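Local coordinates for uncharacterized protein (Escherichia coli UMEA 3162-1, PDB 4X5M), which mediates transmembrane sugar transport down a concentration gradient as a homodimer, probably by rocking movements that open its cavity alternately to each side of the membrane, at residues Met39-Leu44 with Pro75-Thr80; Gly46-Ile51 with Val68-Ala73. All coordinates share one frame; numbering follows the deposited sequence.

Interaction 1. Residues Met39-Leu44 with Pro75-Thr80; sequences MYIMFL and PVLVIT. With OLA (oleic acid), chain D; OLB ((2S)-2,3-dihydroxypropyl (9Z)-octadec-9-enoate), chain G.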
ATOM      1  N   MET A  39       7.729  10.754   2.332  1.00 23.81           N
ATOM      2  CA  MET A  39       6.646   9.850   1.958  1.00 27.18           C
ATOM      3  C   MET A  39       6.671   8.566   2.786  1.00 23.93           C
ATOM      4  O   MET A  39       5.623   8.061   3.187  1.00 26.59           O
ATOM      5  CB  MET A  39       6.710   9.514   0.462  1.00 30.43           C
ATOM      6  CG  MET A  39       6.384  10.685  -0.453  1.00 36.88           C
ATOM      7  SD  MET A  39       5.851  10.178  -2.105  1.00 45.12           S
ATOM      8  CE  MET A  39       7.260   9.222  -2.651  1.00 35.64           C
ATOM      9  N   TYR A  40       7.865   8.046   3.052  1.00 23.67           N
ATOM     10  CA  TYR A  40       7.989   6.810   3.820  1.00 26.34           C
ATOM     11  C   TYR A  40       7.689   7.023   5.301  1.00 26.64           C
ATOM     12  O   TYR A  40       7.147   6.137   5.961  1.00 28.88           O
ATOM     13  CB  TYR A  40       9.382   6.202   3.642  1.00 27.57           C
ATOM     14  CG  TYR A  40       9.399   5.067   2.646  1.00 30.50           C
ATOM     15  CD1 TYR A  40       9.468   5.318   1.282  1.00 30.63           C
ATOM     16  CD2 TYR A  40       9.326   3.746   3.068  1.00 26.91           C
ATOM     17  CE1 TYR A  40       9.475   4.285   0.364  1.00 31.22           C
ATOM     18  CE2 TYR A  40       9.332   2.704   2.158  1.00 31.54           C
ATOM     19  CZ  TYR A  40       9.407   2.980   0.807  1.00 33.13           C
ATOM     20  OH  TYR A  40       9.413   1.949  -0.105  1.00 33.62           O
ATOM     21  N   ILE A  41       8.037   8.197   5.819  1.00 25.79           N
ATOM     22  CA  ILE A  41       7.714   8.536   7.199  1.00 24.05           C
ATOM     23  C   ILE A  41       6.202   8.670   7.360  1.00 23.05           C
ATOM     24  O   ILE A  41       5.625   8.185   8.335  1.00 28.29           O
ATOM     25  CB  ILE A  41       8.409   9.838   7.649  1.00 28.27           C
ATOM     26  CG1 ILE A  41       9.923   9.632   7.706  1.00 27.31           C
ATOM     27  CG2 ILE A  41       7.893  10.282   9.009  1.00 26.79           C
ATOM     28  CD1 ILE A  41      10.690  10.859   8.153  1.00 39.01           C
ATOM     29  N   MET A  42       5.564   9.324   6.393  1.00 25.45           N
ATOM     30  CA  MET A  42       4.108   9.412   6.363  1.00 28.87           C
ATOM     31  C   MET A  42       3.487   8.023   6.267  1.00 22.78           C
ATOM     32  O   MET A  42       2.520   7.710   6.964  1.00 22.86           O
ATOM     33  CB  MET A  42       3.636  10.272   5.189  1.00 27.02           C
ATOM     34  CG  MET A  42       3.727  11.768   5.414  1.00 47.15           C
ATOM     35  SD  MET A  42       2.968  12.676   4.054  1.00 66.80           S
ATOM     36  CE  MET A  42       1.355  11.896   3.996  1.00 35.66           C
ATOM     37  N   PHE A  43       4.053   7.196   5.394  1.00 25.39           N
ATOM     38  CA  PHE A  43       3.564   5.840   5.173  1.00 23.90           C
ATOM     39  C   PHE A  43       3.670   4.996   6.438  1.00 23.95           C
ATOM     40  O   PHE A  43       2.722   4.313   6.820  1.00 26.65           O
ATOM     41  CB  PHE A  43       4.339   5.176   4.032  1.00 25.40           C
ATOM     42  CG  PHE A  43       3.842   3.803   3.676  1.00 23.29           C
ATOM     43  CD1 PHE A  43       2.597   3.632   3.097  1.00 27.53           C
ATOM     44  CD2 PHE A  43       4.628   2.685   3.907  1.00 31.02           C
ATOM     45  CE1 PHE A  43       2.139   2.372   2.764  1.00 30.10           C
ATOM     46  CE2 PHE A  43       4.177   1.423   3.574  1.00 29.61           C
ATOM     47  CZ  PHE A  43       2.930   1.266   3.002  1.00 29.95           C
ATOM     48  N   LEU A  44       4.833   5.054   7.083  1.00 24.62           N
ATOM     49  CA  LEU A  44       5.076   4.289   8.301  1.00 27.77           C
ATOM     50  C   LEU A  44       4.203   4.773   9.453  1.00 24.31           C
ATOM     51  O   LEU A  44       3.768   3.979  10.287  1.00 22.89           O
ATOM     52  CB  LEU A  44       6.553   4.361   8.692  1.00 23.12           C
ATOM     53  CG  LEU A  44       7.491   3.470   7.874  1.00 27.70           C
ATOM     54  CD1 LEU A  44       8.940   3.733   8.238  1.00 35.32           C
ATOM     55  CD2 LEU A  44       7.140   2.009   8.091  1.00 31.96           C
ATOM     56  N   PRO A  75      13.053  -1.187   6.892  1.00 26.02           N
ATOM     57  CA  PRO A  75      14.434  -1.319   6.409  1.00 28.25           C
ATOM     58  C   PRO A  75      14.727  -0.440   5.196  1.00 24.76           C
ATOM     59  O   PRO A  75      15.851   0.041   5.053  1.00 24.49           O
ATOM     60  CB  PRO A  75      14.535  -2.804   6.039  1.00 31.70           C
ATOM     61  CG  PRO A  75      13.513  -3.466   6.880  1.00 35.84           C
ATOM     62  CD  PRO A  75      12.375  -2.496   6.928  1.00 29.21           C
ATOM     63  N   VAL A  76      13.731  -0.240   4.338  1.00 27.21           N
ATOM     64  CA  VAL A  76      13.886   0.621   3.168  1.00 25.22           C
ATOM     65  C   VAL A  76      14.203   2.058   3.580  1.00 26.84           C
ATOM     66  O   VAL A  76      15.096   2.693   3.016  1.00 27.43           O
ATOM     67  CB  VAL A  76      12.622   0.603   2.283  1.00 27.24           C
ATOM     68  CG1 VAL A  76      12.691   1.692   1.221  1.00 27.99           C
ATOM     69  CG2 VAL A  76      12.448  -0.761   1.636  1.00 29.05           C
ATOM     70  N   LEU A  77      13.477   2.564   4.574  1.00 24.73           N
ATOM     71  CA  LEU A  77      13.717   3.915   5.071  1.00 23.36           C
ATOM     72  C   LEU A  77      15.089   4.018   5.736  1.00 25.48           C
ATOM     73  O   LEU A  77      15.793   5.015   5.565  1.00 24.19           O
ATOM     74  CB  LEU A  77      12.621   4.340   6.053  1.00 25.99           C
ATOM     75  CG  LEU A  77      12.773   5.742   6.657  1.00 24.75           C
ATOM     76  CD1 LEU A  77      12.953   6.786   5.566  1.00 28.83           C
ATOM     77  CD2 LEU A  77      11.582   6.091   7.534  1.00 26.97           C
ATOM     78  N   VAL A  78      15.463   2.984   6.486  1.00 27.19           N
ATOM     79  CA  VAL A  78      16.769   2.937   7.144  1.00 27.56           C
ATOM     80  C   VAL A  78      17.908   3.074   6.137  1.00 26.95           C
ATOM     81  O   VAL A  78      18.795   3.911   6.300  1.00 28.49           O
ATOM     82  CB  VAL A  78      16.961   1.627   7.938  1.00 28.27           C
ATOM     83  CG1 VAL A  78      18.429   1.424   8.287  1.00 31.00           C
ATOM     84  CG2 VAL A  78      16.109   1.634   9.194  1.00 28.77           C
ATOM     85  N   ILE A  79      17.871   2.248   5.097  1.00 27.57           N
ATOM     86  CA  ILE A  79      18.873   2.296   4.037  1.00 25.61           C
ATOM     87  C   ILE A  79      18.861   3.654   3.336  1.00 29.02           C
ATOM     88  O   ILE A  79      19.914   4.199   2.998  1.00 32.86           O
ATOM     89  CB  ILE A  79      18.647   1.175   2.999  1.00 30.72           C
ATOM     90  CG1 ILE A  79      18.715  -0.197   3.671  1.00 33.44           C
ATOM     91  CG2 ILE A  79      19.670   1.264   1.876  1.00 32.06           C
ATOM     92  CD1 ILE A  79      18.342  -1.343   2.756  1.00 28.74           C
ATOM     93  N   THR A  80      17.665   4.199   3.134  1.00 28.12           N
ATOM     94  CA  THR A  80      17.512   5.502   2.492  1.00 31.01           C
ATOM     95  C   THR A  80      18.196   6.601   3.299  1.00 35.35           C
ATOM     96  O   THR A  80      18.902   7.444   2.745  1.00 36.15           O
ATOM     97  CB  THR A  80      16.026   5.870   2.301  1.00 28.19           C
ATOM     98  OG1 THR A  80      15.391   4.891   1.469  1.00 30.42           O
ATOM     99  CG2 THR A  80      15.893   7.239   1.649  1.00 29.64           C
TER
HETATM  100  C1  OLA D 201      19.415  -3.131   6.432  1.00 58.73           C
HETATM  101  O1  OLA D 201      20.481  -2.568   6.071  1.00 52.61           O
HETATM  102  O2  OLA D 201      18.325  -2.498   6.405  1.00 65.11           O
HETATM  103  C2  OLA D 201      19.438  -4.568   6.900  1.00 56.58           C
HETATM  104  C3  OLA D 201      18.131  -4.890   7.589  1.00 50.18           C
HETATM  105  C4  OLA D 201      18.260  -4.621   9.072  1.00 55.98           C
HETATM  106  C5  OLA D 201      16.882  -4.501   9.687  1.00 47.17           C
HETATM  107  C6  OLA D 201      16.873  -3.350  10.668  1.00 49.69           C
HETATM  108  C7  OLA D 201      15.535  -2.647  10.614  1.00 47.76           C
HETATM  109  C8  OLA D 201      15.520  -1.501  11.603  1.00 47.37           C
HETATM  110  C9  OLA D 201      15.365  -2.046  13.006  1.00 45.74           C
HETATM  111  C10 OLA D 201      14.741  -1.315  13.952  1.00 54.55           C
HETATM  112  C11 OLA D 201      14.184   0.053  13.620  1.00 40.99           C
HETATM  113  C12 OLA D 201      13.362   0.557  14.787  1.00 41.07           C
HETATM  114  C13 OLA D 201      12.004  -0.111  14.775  1.00 47.10           C
HETATM  115  C14 OLA D 201      11.360   0.008  16.139  1.00 45.18           C
HETATM  116  C15 OLA D 201      10.013  -0.681  16.122  1.00 47.36           C
HETATM  117  C16 OLA D 201       9.338  -0.537  17.469  1.00 48.88           C
HETATM  118  C17 OLA D 201       7.847  -0.718  17.297  1.00 42.51           C
HETATM  119  C18 OLA D 201       7.189  -0.858  18.651  1.00 42.50           C
HETATM  120  C1  OLB G 204      -1.497  -1.324   4.218  0.50 40.18           C
HETATM  121  C2  OLB G 204      -0.637  -1.669   3.023  0.50 41.27           C
HETATM  122  C3  OLB G 204      -0.098  -0.379   2.444  0.50 41.19           C
HETATM  123  C4  OLB G 204      -0.329  -0.331   0.946  0.50 46.06           C
HETATM  124  C5  OLB G 204      -0.633   1.097   0.525  0.50 42.06           C
HETATM  125  O19 OLB G 204      -1.272  -0.313   4.853  0.50 37.19           O
HETATM  126  O20 OLB G 204      -2.560  -2.165   4.584  0.50 46.79           O
HETATM  127  C21 OLB G 204      -3.567  -1.510   5.315  0.50 39.59           C
HETATM  128  C22 OLB G 204      -4.789  -2.395   5.373  0.50 42.66           C
HETATM  129  O23 OLB G 204      -4.898  -2.949   6.661  0.50 43.32           O
HETATM  130  C24 OLB G 204      -6.018  -1.572   5.074  0.50 43.19           C
HETATM  131  O25 OLB G 204      -6.323  -1.684   3.703  0.50 38.42           O
HETATM  132  C6  OLB G 204      -0.939   1.210  -0.957  0.50 44.22           C
HETATM  133  C7  OLB G 204       0.303   0.910  -1.779  0.50 49.75           C
HETATM  134  C8  OLB G 204       0.790   2.108  -2.588  0.50 45.61           C
HETATM  135  C9  OLB G 204       0.186   2.136  -3.984  0.50 45.08           C
HETATM  136  C10 OLB G 204       0.734   1.505  -5.048  0.50 42.48           C
HETATM  137  C11 OLB G 204       2.025   0.727  -4.927  0.50 46.79           C
HETATM  138  C12 OLB G 204       3.217   1.639  -5.143  0.50 49.48           C
HETATM  139  C13 OLB G 204       4.210   1.348  -4.039  0.50 48.35           C
HETATM  140  C14 OLB G 204       5.099   2.539  -3.760  0.50 45.43           C
HETATM  141  C15 OLB G 204       6.003   2.180  -2.604  0.50 46.41           C
HETATM  142  C16 OLB G 204       5.145   1.881  -1.394  0.50 46.43           C
HETATM  143  C17 OLB G 204       5.699   0.688  -0.648  0.50 42.10           C
HETATM  144  C18 OLB G 204       4.541  -0.123  -0.115  0.50 44.78           C
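Y40 sets the hydroxyl end of its ring against a methyl group: OH lies 3.5 Å from V76 CG1. The first torsion of Y40 is an unusual -100°, away from the staggered positions. The ring crosses V76 at about a right angle and meets it obliquely. The contact joins two transmembrane helices of a SemiSWEET three-helix bundle, helix 37-57 and helix 60-86. Their segments run nearly antiparallel, at 153°, with axes 10.4 Å apart. L77 supplies the knob of a knobs-into-holes contact. Its hole is formed by V37, Y40, I41 and L44 of helix 37-57. L77 CG stands anti to its own backbone N, which turns both methyls toward helix 37-57. L77 CD2 is the tighter branch, 3.6 Å from L44 CD1 and 3.9 Å from I41 CG1. L77 CD1 rests beside the stem of the tyrosine, 4.1 Å from Y40 CB. Apart from the tyrosine hydroxyl, the atoms that touch across the segments are carbons.

Y40 also meets F19 of the second subunit edge-to-face. An alanine in place of Y40 would probably leave V76 CG1 without the ring it rests on and deprive that F19 of an aromatic partner. F43 turns its edge to the glyceryl monooleate OLB, with CZ 3.5 Å from C3 of the lipid. An oleic acid lies along another side of the 75-80 segment, by V78 and I79. Helix 60-86 is kinked at P75, where the proline N makes no bond to the preceding turn. At the next residue, V76 O is gripped twice. T80 N reaches it from one face of the carbonyl plane at 3.0 Å. T80 OG1 comes from the opposite face at 2.7 Å, lifted 36° out of that plane.

Interaction 2. Residues Gly46-Ile51 with Val68-Ala73; sequences GVISWI and VTLFLA. With OLA (oleic acid), chain E; OLB ((2S)-2,3-dihydroxypropyl (9Z)-octadec-9-enoate), chain G.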
ATOM      1  N   GLY A  46       1.206   5.860   9.155  1.00 22.18           N
ATOM      2  CA  GLY A  46      -0.076   5.230   8.907  1.00 24.19           C
ATOM      3  C   GLY A  46      -0.061   3.745   9.220  1.00 21.23           C
ATOM      4  O   GLY A  46      -1.029   3.211   9.765  1.00 25.95           O
ATOM      5  N   VAL A  47       1.037   3.078   8.873  1.00 25.78           N
ATOM      6  CA  VAL A  47       1.187   1.647   9.130  1.00 22.46           C
ATOM      7  C   VAL A  47       1.098   1.346  10.622  1.00 24.70           C
ATOM      8  O   VAL A  47       0.391   0.428  11.039  1.00 27.36           O
ATOM      9  CB  VAL A  47       2.524   1.107   8.578  1.00 27.96           C
ATOM     10  CG1 VAL A  47       2.784  -0.304   9.085  1.00 26.00           C
ATOM     11  CG2 VAL A  47       2.521   1.133   7.058  1.00 27.36           C
ATOM     12  N   ILE A  48       1.814   2.133  11.419  1.00 22.90           N
ATOM     13  CA  ILE A  48       1.761   2.012  12.872  1.00 22.11           C
ATOM     14  C   ILE A  48       0.334   2.219  13.378  1.00 23.69           C
ATOM     15  O   ILE A  48      -0.139   1.492  14.252  1.00 22.28           O
ATOM     16  CB  ILE A  48       2.704   3.026  13.556  1.00 32.24           C
ATOM     17  CG1 ILE A  48       4.162   2.730  13.192  1.00 35.25           C
ATOM     18  CG2 ILE A  48       2.519   3.005  15.062  1.00 37.41           C
ATOM     19  CD1 ILE A  48       4.622   1.340  13.572  1.00 37.48           C
ATOM     20  N   SER A  49      -0.350   3.205  12.806  1.00 25.37           N
ATOM     21  CA  SER A  49      -1.722   3.511  13.197  1.00 26.28           C
ATOM     22  C   SER A  49      -2.683   2.381  12.821  1.00 22.11           C
ATOM     23  O   SER A  49      -3.637   2.106  13.549  1.00 24.20           O
ATOM     24  CB  SER A  49      -2.174   4.828  12.562  1.00 25.48           C
ATOM     25  OG  SER A  49      -1.346   5.904  12.967  1.00 29.37           O
ATOM     26  N   TRP A  50      -2.433   1.732  11.686  1.00 21.38           N
ATOM     27  CA  TRP A  50      -3.225   0.568  11.288  1.00 26.77           C
ATOM     28  C   TRP A  50      -3.056  -0.567  12.290  1.00 28.97           C
ATOM     29  O   TRP A  50      -4.012  -1.277  12.605  1.00 26.42           O
ATOM     30  CB  TRP A  50      -2.829   0.079   9.891  1.00 27.59           C
ATOM     31  CG  TRP A  50      -3.463   0.820   8.752  1.00 30.76           C
ATOM     32  CD1 TRP A  50      -2.824   1.568   7.808  1.00 31.01           C
ATOM     33  CD2 TRP A  50      -4.858   0.874   8.428  1.00 29.42           C
ATOM     34  NE1 TRP A  50      -3.732   2.089   6.919  1.00 29.64           N
ATOM     35  CE2 TRP A  50      -4.992   1.677   7.279  1.00 25.61           C
ATOM     36  CE3 TRP A  50      -6.010   0.324   9.000  1.00 28.61           C
ATOM     37  CZ2 TRP A  50      -6.224   1.945   6.690  1.00 26.20           C
ATOM     38  CZ3 TRP A  50      -7.236   0.591   8.415  1.00 31.48           C
ATOM     39  CH2 TRP A  50      -7.333   1.394   7.272  1.00 27.24           C
ATOM     40  N   ILE A  51      -1.831  -0.740  12.774  1.00 26.73           N
ATOM     41  CA  ILE A  51      -1.532  -1.775  13.758  1.00 24.93           C
ATOM     42  C   ILE A  51      -2.307  -1.522  15.047  1.00 24.56           C
ATOM     43  O   ILE A  51      -2.898  -2.440  15.613  1.00 22.22           O
ATOM     44  CB  ILE A  51      -0.021  -1.850  14.059  1.00 27.80           C
ATOM     45  CG1 ILE A  51       0.744  -2.286  12.806  1.00 23.93           C
ATOM     46  CG2 ILE A  51       0.251  -2.813  15.203  1.00 30.56           C
ATOM     47  CD1 ILE A  51       2.241  -2.401  13.006  1.00 27.86           C
ATOM     48  N   VAL A  68       3.787  -7.041   8.442  1.00 22.22           N
ATOM     49  CA  VAL A  68       4.674  -7.453   7.358  1.00 24.19           C
ATOM     50  C   VAL A  68       5.124  -6.237   6.552  1.00 24.48           C
ATOM     51  O   VAL A  68       6.295  -6.126   6.178  1.00 25.66           O
ATOM     52  CB  VAL A  68       3.995  -8.475   6.417  1.00 31.09           C
ATOM     53  CG1 VAL A  68       4.894  -8.786   5.232  1.00 27.37           C
ATOM     54  CG2 VAL A  68       3.660  -9.748   7.171  1.00 28.23           C
ATOM     55  N   THR A  69       4.190  -5.324   6.300  1.00 23.01           N
ATOM     56  CA  THR A  69       4.500  -4.067   5.622  1.00 22.93           C
ATOM     57  C   THR A  69       5.570  -3.297   6.388  1.00 23.99           C
ATOM     58  O   THR A  69       6.495  -2.740   5.794  1.00 24.30           O
ATOM     59  CB  THR A  69       3.245  -3.181   5.466  1.00 23.62           C
ATOM     60  OG1 THR A  69       2.272  -3.863   4.667  1.00 24.72           O
ATOM     61  CG2 THR A  69       3.598  -1.863   4.799  1.00 34.23           C
ATOM     62  N   LEU A  70       5.444  -3.282   7.711  1.00 22.85           N
ATOM     63  CA  LEU A  70       6.412  -2.607   8.570  1.00 30.11           C
ATOM     64  C   LEU A  70       7.806  -3.213   8.425  1.00 24.77           C
ATOM     65  O   LEU A  70       8.800  -2.493   8.353  1.00 24.60           O
ATOM     66  CB  LEU A  70       5.962  -2.667  10.032  1.00 26.61           C
ATOM     67  CG  LEU A  70       6.909  -2.046  11.063  1.00 35.38           C
ATOM     68  CD1 LEU A  70       7.071  -0.553  10.819  1.00 28.23           C
ATOM     69  CD2 LEU A  70       6.414  -2.314  12.477  1.00 35.12           C
ATOM     70  N   PHE A  71       7.870  -4.540   8.371  1.00 23.57           N
ATOM     71  CA  PHE A  71       9.143  -5.245   8.240  1.00 26.81           C
ATOM     72  C   PHE A  71       9.762  -5.071   6.855  1.00 28.93           C
ATOM     73  O   PHE A  71      10.933  -5.386   6.646  1.00 34.19           O
ATOM     74  CB  PHE A  71       8.965  -6.735   8.543  1.00 30.11           C
ATOM     75  CG  PHE A  71       9.120  -7.081   9.997  1.00 27.80           C
ATOM     76  CD1 PHE A  71       8.075  -6.890  10.886  1.00 23.33           C
ATOM     77  CD2 PHE A  71      10.311  -7.604  10.475  1.00 30.23           C
ATOM     78  CE1 PHE A  71       8.216  -7.210  12.224  1.00 31.93           C
ATOM     79  CE2 PHE A  71      10.460  -7.925  11.810  1.00 23.99           C
ATOM     80  CZ  PHE A  71       9.412  -7.729  12.686  1.00 31.22           C
ATOM     81  N   LEU A  72       8.969  -4.576   5.910  1.00 25.50           N
ATOM     82  CA  LEU A  72       9.457  -4.319   4.561  1.00 32.47           C
ATOM     83  C   LEU A  72       9.783  -2.844   4.359  1.00 34.17           C
ATOM     84  O   LEU A  72      10.771  -2.501   3.712  1.00 37.86           O
ATOM     85  CB  LEU A  72       8.429  -4.775   3.522  1.00 32.85           C
ATOM     86  CG  LEU A  72       8.336  -6.282   3.273  1.00 36.75           C
ATOM     87  CD1 LEU A  72       7.225  -6.600   2.282  1.00 39.05           C
ATOM     88  CD2 LEU A  72       9.671  -6.813   2.774  1.00 36.34           C
ATOM     89  N   ALA A  73       8.952  -1.976   4.928  1.00 30.46           N
ATOM     90  CA  ALA A  73       9.084  -0.535   4.727  1.00 30.02           C
ATOM     91  C   ALA A  73      10.168   0.089   5.602  1.00 24.20           C
ATOM     92  O   ALA A  73      10.917   0.953   5.147  1.00 26.96           O
ATOM     93  CB  ALA A  73       7.748   0.152   4.981  1.00 24.76           C
TER
HETATM   94  C1  OLA E 202      -2.791  -8.985  19.594  1.00 79.42           C
HETATM   95  O1  OLA E 202      -2.685  -8.626  20.796  1.00 77.96           O
HETATM   96  O2  OLA E 202      -3.930  -9.121  19.075  1.00 79.19           O
HETATM   97  C2  OLA E 202      -1.548  -9.249  18.772  1.00 65.98           C
HETATM   98  C3  OLA E 202      -0.977  -7.930  18.300  1.00 58.79           C
HETATM   99  C4  OLA E 202       0.513  -7.884  18.556  1.00 57.20           C
HETATM  100  C5  OLA E 202       0.945  -6.434  18.606  1.00 56.22           C
HETATM  101  C6  OLA E 202       2.389  -6.297  18.176  1.00 60.85           C
HETATM  102  C7  OLA E 202       2.710  -4.830  17.984  1.00 52.32           C
HETATM  103  C8  OLA E 202       4.147  -4.674  17.536  1.00 53.36           C
HETATM  104  C9  OLA E 202       4.200  -4.662  16.025  1.00 41.48           C
HETATM  105  C10 OLA E 202       5.383  -4.720  15.379  1.00 48.32           C
HETATM  106  C11 OLA E 202       6.682  -4.800  16.152  1.00 48.87           C
HETATM  107  C12 OLA E 202       7.832  -4.932  15.178  1.00 48.26           C
HETATM  108  C13 OLA E 202       9.128  -5.136  15.931  1.00 43.45           C
HETATM  109  C14 OLA E 202      10.207  -4.257  15.334  1.00 53.48           C
HETATM  110  C15 OLA E 202      10.283  -4.464  13.836  1.00 55.61           C
HETATM  111  C16 OLA E 202      11.068  -3.331  13.215  1.00 51.73           C
HETATM  112  C17 OLA E 202      11.002  -3.429  11.707  1.00 40.03           C
HETATM  113  C18 OLA E 202      11.979  -4.478  11.223  1.00 35.36           C
HETATM  114  C1  OLB G 204      -1.497  -1.324   4.218  0.50 40.18           C
HETATM  115  C2  OLB G 204      -0.637  -1.669   3.023  0.50 41.27           C
HETATM  116  C3  OLB G 204      -0.098  -0.379   2.444  0.50 41.19           C
HETATM  117  C4  OLB G 204      -0.329  -0.331   0.946  0.50 46.06           C
HETATM  118  C5  OLB G 204      -0.633   1.097   0.525  0.50 42.06           C
HETATM  119  O19 OLB G 204      -1.272  -0.313   4.853  0.50 37.19           O
HETATM  120  O20 OLB G 204      -2.560  -2.165   4.584  0.50 46.79           O
HETATM  121  C21 OLB G 204      -3.567  -1.510   5.315  0.50 39.59           C
HETATM  122  C22 OLB G 204      -4.789  -2.395   5.373  0.50 42.66           C
HETATM  123  O23 OLB G 204      -4.898  -2.949   6.661  0.50 43.32           O
HETATM  124  C24 OLB G 204      -6.018  -1.572   5.074  0.50 43.19           C
HETATM  125  O25 OLB G 204      -6.323  -1.684   3.703  0.50 38.42           O
HETATM  126  C6  OLB G 204      -0.939   1.210  -0.957  0.50 44.22           C
HETATM  127  C7  OLB G 204       0.303   0.910  -1.779  0.50 49.75           C
HETATM  128  C8  OLB G 204       0.790   2.108  -2.588  0.50 45.61           C
HETATM  129  C9  OLB G 204       0.186   2.136  -3.984  0.50 45.08           C
HETATM  130  C10 OLB G 204       0.734   1.505  -5.048  0.50 42.48           C
HETATM  131  C11 OLB G 204       2.025   0.727  -4.927  0.50 46.79           C
HETATM  132  C12 OLB G 204       3.217   1.639  -5.143  0.50 49.48           C
HETATM  133  C13 OLB G 204       4.210   1.348  -4.039  0.50 48.35           C
HETATM  134  C14 OLB G 204       5.099   2.539  -3.760  0.50 45.43           C
HETATM  135  C15 OLB G 204       6.003   2.180  -2.604  0.50 46.41           C
HETATM  136  C16 OLB G 204       5.145   1.881  -1.394  0.50 46.43           C
HETATM  137  C17 OLB G 204       5.699   0.688  -0.648  0.50 42.10           C
HETATM  138  C18 OLB G 204       4.541  -0.123  -0.115  0.50 44.78           C
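V47 spreads its two methyl groups over two residues of the facing helix. CG2 of V47 meets T69 CG2 at 3.9 Å, and CG1 of V47 lies 4.1 Å from L70 CB. The branches of L70 are then shared by two isoleucines. I48 CD1 touches L70 CD1 at 4.1 Å, and I51 CD1 approaches L70 CD2 at 4.2 Å. I48 starts off to the flank of the contact, but its second torsion of -58° folds CD1 back toward the leucine. These are all contacts between apolar groups.

The pattern is knobs-into-holes between antiparallel transmembrane helices of the SemiSWEET bundle. L70 is the knob, and L44, V47, I48 and I51 of helix 37-57 form the hole. The segment axes come within 10.1 Å at an angle of 157°.

A second shell sets T69. T69 OG1 hydrogen-bonds to A65 O one turn back on its own helix. This uses the polar branch, and the methyl CG2 faces V47. T69 O accepts from both L72 N and A73 N. L70 CD2 also meets an oleic acid of chain E, 3.9 Å from its C10, so the leucine packs against lipid as well as protein. The end of the same oleic acid lies over one face of the F71 ring, with C18 3.6 Å above the plane and toward the rim.

W50 serves another side of helix 37-57. Its indole has the glycerol carbon C24 of OLB over one face, 3.8 Å above the plane and off toward the rim. W50 NE1 hydrogen-bonds to T15 OG1 of the second subunit, which helps fix the turn of the indole. OLB is hydrogen-bonded to N66 ND2 of both subunits.

Both interactions pair helix 37-57 with helix 60-86, and their centres lie 10 Å apart. Along the chain the order is 39-44, 46-51, 68-73, 75-80, so interaction 2 falls within the hairpin that interaction 1 spans. The two knob leucines, L70 and L77, are seven residues apart, and L44 belongs to both of their holes. The contacts also touch directly: F43 CE2 is 3.6 Å from T69 CG2. Together they form one continuous interface between two transmembrane helices. Both also reach OLB and the second subunit, so the pairing borders the dimer region, consistent with a place beside the cavity of the inward-open transporter.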